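PDB 3T6Q: CD180 antigen, which may cooperate with MD-1 and TLR4 to mediate the innate immune response of B cells to bacterial lipopolysaccharide. Local coordinates for residues Q6-Y17 / L22-P32. Numbering follows the deposited sequence.
With NAG (2-acetamido-2-deoxy-beta-D-glucopyranose), chain P.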
ATOM      1  N   GLN A   6      26.706  15.481   8.959  1.00 70.00           N
ATOM      2  CA  GLN A   6      26.668  16.652   9.884  1.00 80.47           C
ATOM      3  C   GLN A   6      25.458  17.571   9.623  1.00 76.72           C
ATOM      4  O   GLN A   6      24.963  17.658   8.494  1.00 68.34           O
ATOM      5  CB  GLN A   6      27.977  17.460   9.808  1.00 74.36           C
ATOM      6  CG  GLN A   6      29.230  16.721  10.284  1.00 67.75           C
ATOM      7  CD  GLN A   6      30.479  17.125   9.490  1.00 61.25           C
ATOM      8  OE1 GLN A   6      30.393  17.532   8.316  1.00 64.39           O
ATOM      9  NE2 GLN A   6      31.652  17.006  10.121  1.00 50.56           N
ATOM     10  N   LYS A   7      24.985  18.239  10.679  1.00 74.61           N
ATOM     11  CA  LYS A   7      25.566  18.065  12.018  1.00 61.49           C
ATOM     12  C   LYS A   7      24.629  17.322  12.977  1.00 52.16           C
ATOM     13  O   LYS A   7      23.620  17.873  13.438  1.00 47.43           O
ATOM     14  CB  LYS A   7      26.055  19.408  12.584  1.00 66.53           C
ATOM     15  CG  LYS A   7      27.153  19.302  13.637  1.00 65.68           C
ATOM     16  CD  LYS A   7      26.570  19.202  15.046  1.00 74.10           C
ATOM     17  CE  LYS A   7      25.775  20.446  15.423  1.00 80.05           C
ATOM     18  NZ  LYS A   7      24.582  20.123  16.257  1.00 75.04           N
ATOM     19  N   CYS A   8      24.978  16.066  13.266  1.00 46.55           N
ATOM     20  CA  CYS A   8      24.211  15.221  14.192  1.00 46.63           C
ATOM     21  C   CYS A   8      24.218  15.772  15.611  1.00 44.29           C
ATOM     22  O   CYS A   8      25.225  16.284  16.078  1.00 48.30           O
ATOM     23  CB  CYS A   8      24.756  13.791  14.221  1.00 44.33           C
ATOM     24  SG  CYS A   8      24.825  13.001  12.599  1.00 61.01           S
ATOM     25  N   ILE A   9      23.088  15.642  16.287  1.00 41.32           N
ATOM     26  CA  ILE A   9      22.946  16.077  17.658  1.00 42.56           C
ATOM     27  C   ILE A   9      23.458  14.978  18.580  1.00 48.52           C
ATOM     28  O   ILE A   9      23.008  13.818  18.528  1.00 34.92           O
ATOM     29  CB  ILE A   9      21.488  16.473  17.965  1.00 44.40           C
ATOM     30  CG1 ILE A   9      21.111  17.711  17.145  1.00 42.19           C
ATOM     31  CG2 ILE A   9      21.282  16.764  19.447  1.00 39.37           C
ATOM     32  CD1 ILE A   9      19.645  17.752  16.761  1.00 48.70           C
ATOM     33  N   GLU A  10      24.440  15.346  19.401  1.00 51.91           N
ATOM     34  CA  GLU A  10      24.952  14.438  20.401  1.00 45.87           C
ATOM     35  C   GLU A  10      24.052  14.480  21.629  1.00 48.29           C
ATOM     36  O   GLU A  10      24.147  15.395  22.442  1.00 51.44           O
ATOM     37  CB  GLU A  10      26.373  14.807  20.786  1.00 51.87           C
ATOM     38  CG  GLU A  10      26.912  13.941  21.904  1.00 57.21           C
ATOM     39  CD  GLU A  10      28.362  14.230  22.200  1.00 63.35           C
ATOM     40  OE1 GLU A  10      29.218  13.529  21.628  1.00 55.72           O
ATOM     41  OE2 GLU A  10      28.634  15.166  22.987  1.00 65.19           O
ATOM     42  N   LYS A  11      23.176  13.496  21.756  1.00 41.91           N
ATOM     43  CA  LYS A  11      22.282  13.450  22.888  1.00 45.53           C
ATOM     44  C   LYS A  11      23.000  12.894  24.105  1.00 47.74           C
ATOM     45  O   LYS A  11      22.870  13.446  25.180  1.00 52.81           O
ATOM     46  CB  LYS A  11      21.019  12.662  22.565  1.00 47.12           C
ATOM     47  CG  LYS A  11      20.179  13.350  21.497  1.00 43.96           C
ATOM     48  CD  LYS A  11      18.948  12.533  21.158  1.00 47.36           C
ATOM     49  CE  LYS A  11      17.774  12.931  22.021  1.00 53.49           C
ATOM     50  NZ  LYS A  11      16.721  11.880  21.965  1.00 61.64           N
ATOM     51  N   GLU A  12      23.746  11.802  23.938  1.00 49.73           N
ATOM     52  CA  GLU A  12      24.608  11.266  25.003  1.00 51.79           C
ATOM     53  C   GLU A  12      25.991  11.037  24.448  1.00 54.55           C
ATOM     54  O   GLU A  12      26.155  10.228  23.537  1.00 48.16           O
ATOM     55  CB  GLU A  12      24.115   9.923  25.501  1.00 55.88           C
ATOM     56  CG  GLU A  12      23.114   9.953  26.631  1.00 73.32           C
ATOM     57  CD  GLU A  12      22.829   8.552  27.146  1.00 80.03           C
ATOM     58  OE1 GLU A  12      21.718   8.037  26.885  1.00 85.43           O
ATOM     59  OE2 GLU A  12      23.728   7.953  27.781  1.00 73.70           O
ATOM     60  N   VAL A  13      26.977  11.741  25.005  1.00 56.46           N
ATOM     61  CA  VAL A  13      28.380  11.630  24.598  1.00 48.53           C
ATOM     62  C   VAL A  13      28.747  10.180  24.327  1.00 39.91           C
ATOM     63  O   VAL A  13      28.538   9.305  25.185  1.00 37.38           O
ATOM     64  CB  VAL A  13      29.351  12.200  25.675  1.00 55.37           C
ATOM     65  CG1 VAL A  13      30.780  12.199  25.159  1.00 50.20           C
ATOM     66  CG2 VAL A  13      28.929  13.602  26.113  1.00 58.96           C
ATOM     67  N   ASN A  14      29.265   9.928  23.120  1.00 42.10           N
ATOM     68  CA  ASN A  14      29.734   8.593  22.710  1.00 45.15           C
ATOM     69  C   ASN A  14      28.663   7.500  22.578  1.00 40.85           C
ATOM     70  O   ASN A  14      28.984   6.371  22.203  1.00 40.59           O
ATOM     71  CB  ASN A  14      30.859   8.095  23.630  1.00 43.04           C
ATOM     72  CG  ASN A  14      32.116   8.930  23.525  1.00 57.52           C
ATOM     73  OD1 ASN A  14      32.484   9.381  22.438  1.00 59.17           O
ATOM     74  ND2 ASN A  14      32.792   9.136  24.664  1.00 77.56           N
ATOM     75  N   LYS A  15      27.406   7.830  22.876  1.00 37.75           N
ATOM     76  CA  LYS A  15      26.378   6.806  23.002  1.00 40.55           C
ATOM     77  C   LYS A  15      25.155   6.989  22.092  1.00 35.15           C
ATOM     78  O   LYS A  15      24.706   6.021  21.462  1.00 35.31           O
ATOM     79  CB  LYS A  15      25.927   6.708  24.465  1.00 40.03           C
ATOM     80  CG  LYS A  15      24.979   5.554  24.729  1.00 50.32           C
ATOM     81  CD  LYS A  15      24.620   5.465  26.204  1.00 56.43           C
ATOM     82  CE  LYS A  15      23.420   4.559  26.417  1.00 61.27           C
ATOM     83  NZ  LYS A  15      23.055   4.492  27.858  1.00 71.77           N
ATOM     84  N   THR A  16      24.624   8.211  22.034  1.00 31.96           N
ATOM     85  CA  THR A  16      23.310   8.460  21.388  1.00 31.88           C
ATOM     86  C   THR A  16      23.339   9.662  20.498  1.00 34.47           C
ATOM     87  O   THR A  16      23.620  10.759  20.951  1.00 35.23           O
ATOM     88  CB  THR A  16      22.216   8.671  22.432  1.00 30.89           C
ATOM     89  OG1 THR A  16      22.110   7.484  23.206  1.00 33.03           O
ATOM     90  CG2 THR A  16      20.841   8.959  21.775  1.00 32.49           C
ATOM     91  N   TYR A  17      23.032   9.449  19.219  1.00 34.87           N
ATOM     92  CA  TYR A  17      23.106  10.508  18.224  1.00 33.72           C
ATOM     93  C   TYR A  17      21.794  10.593  17.454  1.00 31.54           C
ATOM     94  O   TYR A  17      21.225   9.557  17.055  1.00 26.01           O
ATOM     95  CB  TYR A  17      24.321  10.319  17.297  1.00 38.12           C
ATOM     96  CG  TYR A  17      25.610  10.547  18.063  1.00 37.42           C
ATOM     97  CD1 TYR A  17      26.185  11.823  18.150  1.00 41.61           C
ATOM     98  CD2 TYR A  17      26.206   9.495  18.774  1.00 37.77           C
ATOM     99  CE1 TYR A  17      27.340  12.032  18.893  1.00 41.27           C
ATOM    100  CE2 TYR A  17      27.354   9.695  19.516  1.00 43.08           C
ATOM    101  CZ  TYR A  17      27.912  10.961  19.575  1.00 42.90           C
ATOM    102  OH  TYR A  17      29.042  11.142  20.334  1.00 50.30           O
ATOM    103  N   LEU A  22      18.660  15.308   8.144  1.00 32.87           N
ATOM    104  CA  LEU A  22      19.874  15.965   7.639  1.00 34.71           C
ATOM    105  C   LEU A  22      20.209  15.677   6.171  1.00 35.72           C
ATOM    106  O   LEU A  22      21.260  16.085   5.694  1.00 38.61           O
ATOM    107  CB  LEU A  22      21.055  15.638   8.551  1.00 32.06           C
ATOM    108  CG  LEU A  22      20.928  16.288   9.945  1.00 32.88           C
ATOM    109  CD1 LEU A  22      21.969  15.737  10.912  1.00 35.97           C
ATOM    110  CD2 LEU A  22      21.061  17.810   9.788  1.00 32.27           C
ATOM    111  N   GLY A  23      19.318  14.988   5.460  1.00 35.73           N
ATOM    112  CA  GLY A  23      19.540  14.605   4.043  1.00 31.18           C
ATOM    113  C   GLY A  23      20.743  13.694   3.786  1.00 35.16           C
ATOM    114  O   GLY A  23      21.329  13.759   2.713  1.00 37.66           O
ATOM    115  N   LEU A  24      21.093  12.817   4.732  1.00 28.31           N
ATOM    116  CA  LEU A  24      22.338  12.039   4.648  1.00 29.44           C
ATOM    117  C   LEU A  24      22.218  10.793   3.784  1.00 32.60           C
ATOM    118  O   LEU A  24      21.191  10.125   3.816  1.00 31.10           O
ATOM    119  CB  LEU A  24      22.850  11.652   6.038  1.00 27.97           C
ATOM    120  CG  LEU A  24      23.058  12.745   7.099  1.00 29.47           C
ATOM    121  CD1 LEU A  24      23.305  12.101   8.453  1.00 31.89           C
ATOM    122  CD2 LEU A  24      24.215  13.652   6.719  1.00 34.80           C
ATOM    123  N   ASN A  25      23.274  10.518   3.008  1.00 30.85           N
ATOM    124  CA  ASN A  25      23.376   9.374   2.098  1.00 30.40           C
ATOM    125  C   ASN A  25      24.283   8.287   2.638  1.00 29.37           C
ATOM    126  O   ASN A  25      24.412   7.233   2.032  1.00 29.28           O
ATOM    127  CB  ASN A  25      23.907   9.800   0.729  1.00 39.18           C
ATOM    128  CG  ASN A  25      23.034  10.840   0.059  1.00 49.20           C
ATOM    129  OD1 ASN A  25      21.822  10.682  -0.032  1.00 45.04           O
ATOM    130  ND2 ASN A  25      23.654  11.902  -0.440  1.00 51.48           N
ATOM    131  N   GLU A  26      24.855   8.510   3.813  1.00 28.64           N
ATOM    132  CA  GLU A  26      25.705   7.498   4.451  1.00 36.01           C
ATOM    133  C   GLU A  26      25.839   7.865   5.912  1.00 30.68           C
ATOM    134  O   GLU A  26      25.545   8.994   6.304  1.00 30.82           O
ATOM    135  CB  GLU A  26      27.097   7.474   3.796  1.00 35.15           C
ATOM    136  CG  GLU A  26      27.833   8.801   3.905  1.00 46.19           C
ATOM    137  CD  GLU A  26      29.180   8.807   3.182  1.00 59.77           C
ATOM    138  OE1 GLU A  26      30.106   9.498   3.665  1.00 59.41           O
ATOM    139  OE2 GLU A  26      29.325   8.126   2.136  1.00 57.38           O
ATOM    140  N   ILE A  27      26.327   6.938   6.722  1.00 33.11           N
ATOM    141  CA  ILE A  27      26.564   7.251   8.130  1.00 35.94           C
ATOM    142  C   ILE A  27      27.749   8.207   8.247  1.00 35.64           C
ATOM    143  O   ILE A  27      28.791   7.942   7.672  1.00 38.38           O
ATOM    144  CB  ILE A  27      26.826   5.960   8.921  1.00 40.12           C
ATOM    145  CG1 ILE A  27      25.527   5.196   9.050  1.00 43.39           C
ATOM    146  CG2 ILE A  27      27.392   6.259  10.308  1.00 37.79           C
ATOM    147  CD1 ILE A  27      25.756   3.750   9.371  1.00 56.77           C
ATOM    148  N   PRO A  28      27.592   9.329   8.970  1.00 38.48           N
ATOM    149  CA  PRO A  28      28.694  10.285   9.010  1.00 40.97           C
ATOM    150  C   PRO A  28      29.964   9.702   9.630  1.00 47.28           C
ATOM    151  O   PRO A  28      29.909   8.925  10.596  1.00 44.72           O
ATOM    152  CB  PRO A  28      28.140  11.411   9.873  1.00 40.46           C
ATOM    153  CG  PRO A  28      26.670  11.366   9.601  1.00 41.75           C
ATOM    154  CD  PRO A  28      26.363   9.903   9.545  1.00 42.14           C
ATOM    155  N   GLY A  29      31.105  10.058   9.051  1.00 42.49           N
ATOM    156  CA  GLY A  29      32.381   9.543   9.530  1.00 41.53           C
ATOM    157  C   GLY A  29      32.682  10.018  10.936  1.00 42.17           C
ATOM    158  O   GLY A  29      33.415   9.366  11.657  1.00 43.78           O
ATOM    159  N   THR A  30      32.097  11.144  11.335  1.00 41.04           N
ATOM    160  CA  THR A  30      32.299  11.671  12.684  1.00 46.62           C
ATOM    161  C   THR A  30      31.550  10.945  13.815  1.00 46.05           C
ATOM    162  O   THR A  30      31.748  11.288  14.980  1.00 45.72           O
ATOM    163  CB  THR A  30      31.948  13.174  12.771  1.00 50.48           C
ATOM    164  OG1 THR A  30      30.596  13.381  12.350  1.00 58.08           O
ATOM    165  CG2 THR A  30      32.885  14.010  11.899  1.00 59.30           C
ATOM    166  N   LEU A  31      30.686   9.973  13.504  1.00 46.10           N
ATOM    167  CA  LEU A  31      29.968   9.234  14.580  1.00 42.87           C
ATOM    168  C   LEU A  31      30.881   8.184  15.151  1.00 36.95           C
ATOM    169  O   LEU A  31      31.422   7.373  14.388  1.00 40.89           O
ATOM    170  CB  LEU A  31      28.680   8.537  14.090  1.00 37.20           C
ATOM    171  CG  LEU A  31      27.483   9.332  13.551  1.00 48.54           C
ATOM    172  CD1 LEU A  31      26.425   8.345  13.051  1.00 39.15           C
ATOM    173  CD2 LEU A  31      26.893  10.281  14.587  1.00 44.56           C
ATOM    174  N   PRO A  32      31.037   8.166  16.487  1.00 38.74           N
ATOM    175  CA  PRO A  32      31.976   7.233  17.124  1.00 42.41           C
ATOM    176  C   PRO A  32      31.582   5.768  16.965  1.00 43.81           C
ATOM    177  O   PRO A  32      30.395   5.439  16.839  1.00 45.08           O
ATOM    178  CB  PRO A  32      31.934   7.652  18.606  1.00 41.77           C
ATOM    179  CG  PRO A  32      30.592   8.294  18.771  1.00 42.12           C
ATOM    180  CD  PRO A  32      30.382   9.037  17.482  1.00 40.23           C
TER
HETATM  181  C1  NAG P 700      34.014   9.909  24.746  1.00 86.90           C
HETATM  182  C2  NAG P 700      34.370   9.890  26.238  1.00 84.45           C
HETATM  183  C3  NAG P 700      35.796  10.359  26.492  1.00 94.30           C
HETATM  184  C4  NAG P 700      36.801   9.710  25.551  1.00 91.97           C
HETATM  185  C5  NAG P 700      36.335   9.781  24.098  1.00 91.01           C
HETATM  186  C6  NAG P 700      37.228   8.928  23.204  1.00 88.02           C
HETATM  187  C7  NAG P 700      32.636  10.274  27.927  1.00 89.19           C
HETATM  188  C8  NAG P 700      31.808  11.290  28.666  1.00 81.46           C
HETATM  189  N2  NAG P 700      33.497  10.744  27.022  1.00 83.05           N
HETATM  190  O3  NAG P 700      36.152  10.049  27.821  1.00111.59           O
HETATM  191  O4  NAG P 700      38.019  10.399  25.703  1.00 96.45           O
HETATM  192  O5  NAG P 700      35.020   9.281  23.967  1.00 89.99           O
HETATM  193  O6  NAG P 700      37.774   9.745  22.196  1.00 91.37           O
HETATM  194  O7  NAG P 700      32.496   9.072  28.159  1.00 91.08           O
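Leu22 CD1 rests on the backbone at Lys7 O (3.7 Å), just after a cis peptide that joins Gln6 to Lys7, a rare form where no proline follows. Gln6 crosses Thr30 at about a right angle, NE2 to CG2 3.7 Å. Cys8 carries the middle of the contact. With SG anti to the carbonyl carbon (chi1 -56°), the sulfur is directed at Pro28 CG, 3.9 Å away, with Leu31 CD2 close by. The same sulfur forms the disulfide with Cys19. Further on, Tyr17 spans Leu31 and Pro32 with opposite ends of its ring. Near the root of the ring, Leu31 CD2 packs on Tyr17 CG at 3.7 Å. At the far end, the Pro32 ring lies beside the phenol, with CG 3.6 Å from Tyr17 CE2. Both approaches are oblique to the ring. No hydrogen bond links residues 6-17 to residues 22-32. The hydroxyl of Tyr17 is held by two bonds within its own segment, which probably limits how far the ring can shift against Pro32. It donates to Glu10 OE1 over 2.7 Å, using the anti lone pair of that oxygen, and accepts from Asn14 N at 3.0 Å with a bent N-H...O angle of 141°. Asn14 bears a covalently linked NAG on ND2. A disulfide-pinned antiparallel hairpin packed on the following loop, at the start of the parallel strands, is characteristic of the LRRNT cap of a Toll-like receptor leucine-rich repeat solenoid.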